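Local coordinates for protein Tni2 (Pseudomonas fluorescens, PDB 6B12) that probably serves as the immunity protein that binds and neutralises the toxic effector Tne2, a presumed NAD(P)-hydrolysing toxin of type VI secretion, at residues 74-79 with 105-110; 124-129 with 135-140. All blocks are in the same frame, centred on the assembly; numbering follows the deposited sequence.

Contact 1 of 2, residues 74-79 with 105-110; sequences TGVAAT and AGIYSW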
loop_
_atom_site.group_PDB
_atom_site.type_symbol
_atom_site.label_atom_id
_atom_site.label_comp_id
_atom_site.label_asym_id
_atom_site.label_seq_id
_atom_site.Cartn_x
_atom_site.Cartn_y
_atom_site.Cartn_z
ATOM N N THR C 74 -4.601 1.404 -16.059
ATOM C CA THR C 74 -3.957 0.243 -15.460
ATOM C C THR C 74 -4.095 0.167 -13.952
ATOM O O THR C 74 -3.899 -0.916 -13.394
ATOM C CB THR C 74 -2.464 0.223 -15.794
ATOM O OG1 THR C 74 -1.796 1.230 -15.021
ATOM C CG2 THR C 74 -2.252 0.486 -17.281
ATOM N N GLY C 75 -4.390 1.283 -13.272
ATOM C CA GLY C 75 -4.358 1.328 -11.821
ATOM C C GLY C 75 -2.983 1.501 -11.206
ATOM O O GLY C 75 -2.882 1.599 -9.983
ATOM N N VAL C 76 -1.916 1.533 -12.012
ATOM C CA VAL C 76 -0.555 1.676 -11.520
ATOM C C VAL C 76 -0.120 3.137 -11.567
ATOM O O VAL C 76 0.099 3.762 -10.520
ATOM C CB VAL C 76 0.409 0.802 -12.347
ATOM C CG1 VAL C 76 1.861 1.051 -11.917
ATOM C CG2 VAL C 76 0.034 -0.667 -12.205
ATOM N N ALA C 77 0.025 3.684 -12.781
ATOM C CA ALA C 77 0.433 5.077 -12.929
ATOM C C ALA C 77 -0.503 5.976 -12.135
ATOM O O ALA C 77 -1.721 5.894 -12.280
ATOM C CB ALA C 77 0.392 5.500 -14.388
ATOM N N ALA C 78 0.074 6.862 -11.335
ATOM C CA ALA C 78 -0.756 7.690 -10.472
ATOM C C ALA C 78 0.051 8.896 -10.023
ATOM O O ALA C 78 1.287 8.869 -10.017
ATOM C CB ALA C 78 -1.256 6.892 -9.267
ATOM N N THR C 79 -0.669 9.954 -9.623
ATOM C CA THR C 79 -0.061 11.174 -9.102
ATOM C C THR C 79 -0.702 11.494 -7.753
ATOM O O THR C 79 -1.919 11.381 -7.605
ATOM C CB THR C 79 -0.266 12.351 -10.072
ATOM O OG1 THR C 79 0.336 12.043 -11.344
ATOM C CG2 THR C 79 0.364 13.619 -9.523
ATOM N N ALA C 105 13.092 8.619 -9.850
ATOM C CA ALA C 105 11.672 8.606 -10.188
ATOM C C ALA C 105 10.956 7.442 -9.497
ATOM O O ALA C 105 11.553 6.418 -9.151
ATOM C CB ALA C 105 11.476 8.497 -11.699
ATOM N N GLY C 106 9.650 7.591 -9.326
ATOM C CA GLY C 106 8.904 6.512 -8.719
ATOM C C GLY C 106 7.421 6.791 -8.772
ATOM O O GLY C 106 6.971 7.743 -9.416
ATOM N N ILE C 107 6.658 5.931 -8.097
ATOM C CA ILE C 107 5.193 6.011 -8.123
ATOM C C ILE C 107 4.664 5.844 -6.705
ATOM O O ILE C 107 4.964 4.844 -6.043
ATOM C CB ILE C 107 4.568 4.937 -9.045
ATOM C CG1 ILE C 107 5.147 5.011 -10.460
ATOM C CG2 ILE C 107 3.027 5.098 -9.137
ATOM C CD1 ILE C 107 4.686 3.850 -11.343
ATOM N N TYR C 108 3.841 6.788 -6.257
ATOM C CA TYR C 108 3.120 6.584 -5.006
ATOM C C TYR C 108 2.074 5.483 -5.179
ATOM O O TYR C 108 1.392 5.413 -6.208
ATOM C CB TYR C 108 2.465 7.886 -4.557
ATOM C CG TYR C 108 3.482 8.889 -4.055
ATOM C CD1 TYR C 108 4.175 8.663 -2.868
ATOM C CD2 TYR C 108 3.766 10.040 -4.773
ATOM C CE1 TYR C 108 5.125 9.586 -2.388
ATOM C CE2 TYR C 108 4.722 10.990 -4.292
ATOM C CZ TYR C 108 5.380 10.736 -3.098
ATOM O OH TYR C 108 6.314 11.626 -2.610
ATOM N N SER C 109 1.957 4.615 -4.164
ATOM C CA SER C 109 1.277 3.337 -4.301
ATOM C C SER C 109 0.144 3.119 -3.317
ATOM O O SER C 109 -0.873 2.571 -3.718
ATOM C CB SER C 109 2.277 2.187 -4.196
ATOM O OG SER C 109 3.222 2.329 -5.243
ATOM N N TRP C 110 0.276 3.535 -2.052
ATOM C CA TRP C 110 -0.827 3.394 -1.098
ATOM C C TRP C 110 -0.471 4.192 0.149
ATOM O O TRP C 110 0.658 4.662 0.295
ATOM C CB TRP C 110 -1.117 1.926 -0.754
ATOM C CG TRP C 110 -0.086 1.170 0.092
ATOM C CD1 TRP C 110 0.012 1.156 1.456
ATOM C CD2 TRP C 110 0.939 0.291 -0.388
ATOM N NE1 TRP C 110 1.046 0.347 1.856
ATOM C CE2 TRP C 110 1.623 -0.211 0.740
ATOM C CE3 TRP C 110 1.343 -0.121 -1.658
ATOM C CZ2 TRP C 110 2.699 -1.082 0.630
ATOM C CZ3 TRP C 110 2.405 -1.005 -1.766
ATOM C CH2 TRP C 110 3.073 -1.469 -0.631
HETATM O O HOH W 1 -0.134 3.758 -7.864
HETATM O O HOH W 2 3.166 8.900 -8.013
#
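Ile107 has CG1 anti to its carbonyl carbon (chi1 -55°), which leaves the CG2 branch pointing at the backbone of Val76 and Ala78. Val76 has CG1 anti to the backbone N (chi1 175°), and this turns that methyl to the other branch of Ile107. The two side chains cross at about a right angle. CG1 of Val76 meets CD1 of Ile107 at 4.0 Å. CG2 of Ile107 lies 3.5 Å from the carbonyl O of Val76.

No direct hydrogen bond joins 74-79 to 105-110. Two waters bridge them instead. One donates to Val76 O at 2.7 Å and to Tyr108 O at 2.8 Å. The other lies 2.7 Å from Ala78 O and accepts the N-H of Tyr108. Thr74 OG1 takes the N-H of Val76 at 3.0 Å, an ST turn just before strand 78-84. Gly75 O accepts a hydrogen bond from a basic side chain of the partner protein, and an apolar side chain of that protein packs on Val76.

The join is thus a small apolar touch plus water-mediated backbone polarity. One water joins two carbonyl oxygens, which could not bond to each other. The other joins a carbonyl to an N-H. Polar backbone groups of two sheets are so linked through water alone.

Contact 2 of 2, residues 124-129 with 135-140; sequences CMFSRQ and FRVDID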
loop_
_atom_site.group_PDB
_atom_site.type_symbol
_atom_site.label_atom_id
_atom_site.label_comp_id
_atom_site.label_asym_id
_atom_site.label_seq_id
_atom_site.Cartn_x
_atom_site.Cartn_y
_atom_site.Cartn_z
ATOM N N CYS C 124 2.680 8.209 2.555
ATOM C CA CYS C 124 2.354 7.506 1.324
ATOM C C CYS C 124 3.555 6.658 0.941
ATOM O O CYS C 124 4.713 7.088 1.094
ATOM C CB CYS C 124 1.979 8.487 0.215
ATOM S SG CYS C 124 1.197 7.727 -1.237
HETATM N N MSE C 125 3.267 5.436 0.514
HETATM C CA MSE C 125 4.309 4.466 0.197
HETATM C C MSE C 125 4.701 4.663 -1.259
HETATM O O MSE C 125 3.846 4.718 -2.131
HETATM C CB MSE C 125 3.805 3.044 0.475
HETATM C CG MSE C 125 3.282 2.853 1.888
HETATM SE SE MSE C 125 4.603 3.308 3.270
HETATM C CE MSE C 125 5.907 2.063 2.633
ATOM N N PHE C 126 6.008 4.748 -1.508
ATOM C CA PHE C 126 6.570 5.156 -2.792
ATOM C C PHE C 126 7.381 3.994 -3.349
ATOM O O PHE C 126 8.229 3.443 -2.640
ATOM C CB PHE C 126 7.453 6.391 -2.561
ATOM C CG PHE C 126 8.285 6.850 -3.746
ATOM C CD1 PHE C 126 7.794 7.798 -4.629
ATOM C CD2 PHE C 126 9.603 6.429 -3.891
ATOM C CE1 PHE C 126 8.587 8.265 -5.672
ATOM C CE2 PHE C 126 10.401 6.896 -4.928
ATOM C CZ PHE C 126 9.901 7.803 -5.822
ATOM N N SER C 127 7.084 3.592 -4.593
ATOM C CA SER C 127 7.815 2.526 -5.267
ATOM C C SER C 127 8.840 3.160 -6.198
ATOM O O SER C 127 8.466 3.790 -7.195
ATOM C CB SER C 127 6.853 1.622 -6.040
ATOM O OG SER C 127 7.560 0.511 -6.587
ATOM N N ARG C 128 10.127 2.978 -5.883
ATOM C CA ARG C 128 11.193 3.563 -6.688
ATOM C C ARG C 128 11.237 2.879 -8.052
ATOM O O ARG C 128 11.242 1.658 -8.137
ATOM C CB ARG C 128 12.533 3.407 -5.966
ATOM C CG ARG C 128 13.726 3.956 -6.726
ATOM C CD ARG C 128 14.910 4.137 -5.795
ATOM N NE ARG C 128 15.469 2.869 -5.315
ATOM C CZ ARG C 128 16.442 2.780 -4.410
ATOM N NH1 ARG C 128 16.961 3.888 -3.869
ATOM N NH2 ARG C 128 16.869 1.590 -4.020
ATOM N N GLN C 129 11.242 3.667 -9.122
ATOM C CA GLN C 129 11.017 3.096 -10.446
ATOM C C GLN C 129 12.111 2.110 -10.837
ATOM O O GLN C 129 11.830 1.072 -11.448
ATOM C CB GLN C 129 10.904 4.221 -11.473
ATOM C CG GLN C 129 10.786 3.766 -12.910
ATOM C CD GLN C 129 11.231 4.850 -13.877
ATOM O OE1 GLN C 129 10.555 5.867 -14.040
ATOM N NE2 GLN C 129 12.385 4.649 -14.505
ATOM N N PHE C 135 9.613 2.941 -0.277
ATOM C CA PHE C 135 10.025 3.977 0.649
ATOM C C PHE C 135 8.791 4.536 1.324
ATOM O O PHE C 135 7.771 4.764 0.675
ATOM C CB PHE C 135 10.777 5.093 -0.049
ATOM C CG PHE C 135 12.120 4.674 -0.523
ATOM C CD1 PHE C 135 12.253 3.951 -1.694
ATOM C CD2 PHE C 135 13.245 4.980 0.216
ATOM C CE1 PHE C 135 13.503 3.531 -2.130
ATOM C CE2 PHE C 135 14.501 4.577 -0.219
ATOM C CZ PHE C 135 14.626 3.854 -1.385
ATOM N N ARG C 136 8.898 4.737 2.623
ATOM C CA ARG C 136 7.879 5.452 3.381
ATOM C C ARG C 136 8.149 6.944 3.255
ATOM O O ARG C 136 9.257 7.407 3.583
ATOM C CB ARG C 136 7.916 5.009 4.840
ATOM C CG ARG C 136 7.160 5.950 5.752
ATOM C CD ARG C 136 7.267 5.483 7.192
ATOM N NE ARG C 136 6.816 6.540 8.098
ATOM C CZ ARG C 136 6.789 6.411 9.415
ATOM N NH1 ARG C 136 7.174 5.262 9.974
ATOM N NH2 ARG C 136 6.364 7.418 10.167
ATOM N N VAL C 137 7.166 7.694 2.759
ATOM C CA VAL C 137 7.305 9.134 2.544
ATOM C C VAL C 137 6.287 9.844 3.422
ATOM O O VAL C 137 5.076 9.734 3.207
ATOM C CB VAL C 137 7.133 9.519 1.069
ATOM C CG1 VAL C 137 7.392 11.039 0.877
ATOM C CG2 VAL C 137 8.089 8.705 0.199
ATOM N N ASP C 138 6.776 10.553 4.425
ATOM C CA ASP C 138 5.922 11.350 5.291
ATOM C C ASP C 138 5.839 12.760 4.728
ATOM O O ASP C 138 6.859 13.350 4.358
ATOM C CB ASP C 138 6.478 11.383 6.716
ATOM C CG ASP C 138 6.260 10.071 7.467
ATOM O OD1 ASP C 138 5.787 9.070 6.870
ATOM O OD2 ASP C 138 6.562 10.030 8.671
ATOM N N ILE C 139 4.622 13.298 4.684
ATOM C CA ILE C 139 4.316 14.545 3.994
ATOM C C ILE C 139 3.502 15.431 4.937
ATOM O O ILE C 139 2.560 14.953 5.563
ATOM C CB ILE C 139 3.536 14.266 2.691
ATOM C CG1 ILE C 139 4.414 13.425 1.737
ATOM C CG2 ILE C 139 3.089 15.571 2.007
ATOM C CD1 ILE C 139 3.613 12.542 0.784
ATOM N N ASP C 140 3.884 16.702 5.047
ATOM C CA ASP C 140 3.153 17.680 5.858
ATOM C C ASP C 140 2.087 18.314 4.977
ATOM O O ASP C 140 2.393 19.153 4.120
ATOM C CB ASP C 140 4.115 18.734 6.397
ATOM C CG ASP C 140 3.437 19.763 7.297
ATOM O OD1 ASP C 140 2.209 19.678 7.519
ATOM O OD2 ASP C 140 4.184 20.641 7.775
#
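Arg128 reaches over to Phe135, and its side chain can be followed along the ring. CB starts 4.0 Å from CE1 of Phe135. The chain turns about the CG-CD bond (chi3 69°), and CD and NE stay beside the same ring atom. The guanidinium then passes to the far end of the ring. Its NH1 comes to 3.4 Å from CZ of Phe135, which sits over one face of the guanidinium near its rim. The two planes are 63° apart, so this is no flat stack. NH2 forms a salt bridge with Asp131 in the turn. The Phe135 ring also stacks on His151.

The backbones pair alongside. Phe126 and Phe135 form a hydrogen-bonded pair, with Phe126 N to Phe135 O and Phe135 N to Phe126 O both at 2.8 Å. Cys124 and Val137 form the next such pair. Between them lies the non-hydrogen-bonded pair of Met125 and Arg136. Phe126 CB touches Val137 CG2 at 3.7 Å on the face that also carries Cys124 and Phe135. On the other face, the folded selenomethionine Met125 lays its SE against Arg136, 4.0 Å from CB.

Arg136 is extended and grips Asp138 side-on. Arg136 NE donates almost straight to Asp138 OD1 at 3.0 Å, and NH2 donates to OD2. Thr123 and Gln116 also bond to this carboxylate. The arrangement is that of an antiparallel beta hairpin, strands 121-128 and 134-140, inside a meandering sheet.

Overall arrangement
From the N terminus, the chain first builds the N-terminal sheet and begins the four-stranded one with strands 54-58 and 64-70. Contact 1 then closes the long loop from 74-79 to 105-110, which takes in strands 90-92 and 96-99. It ties the start of strand 78-84, in the four-stranded sheet, to strand 102-112 of the C-terminal sheet. Contact 2 follows and closes a short hairpin turn between 124-129 and 135-140. The two are in series and neither nest nor cross. Their centres lie about 11 Å apart. They meet because strands 102-112 and 121-128 are neighbours: Ala105 O probably bonds to Gln129 N, and Gly106 packs on the Phe126 ring.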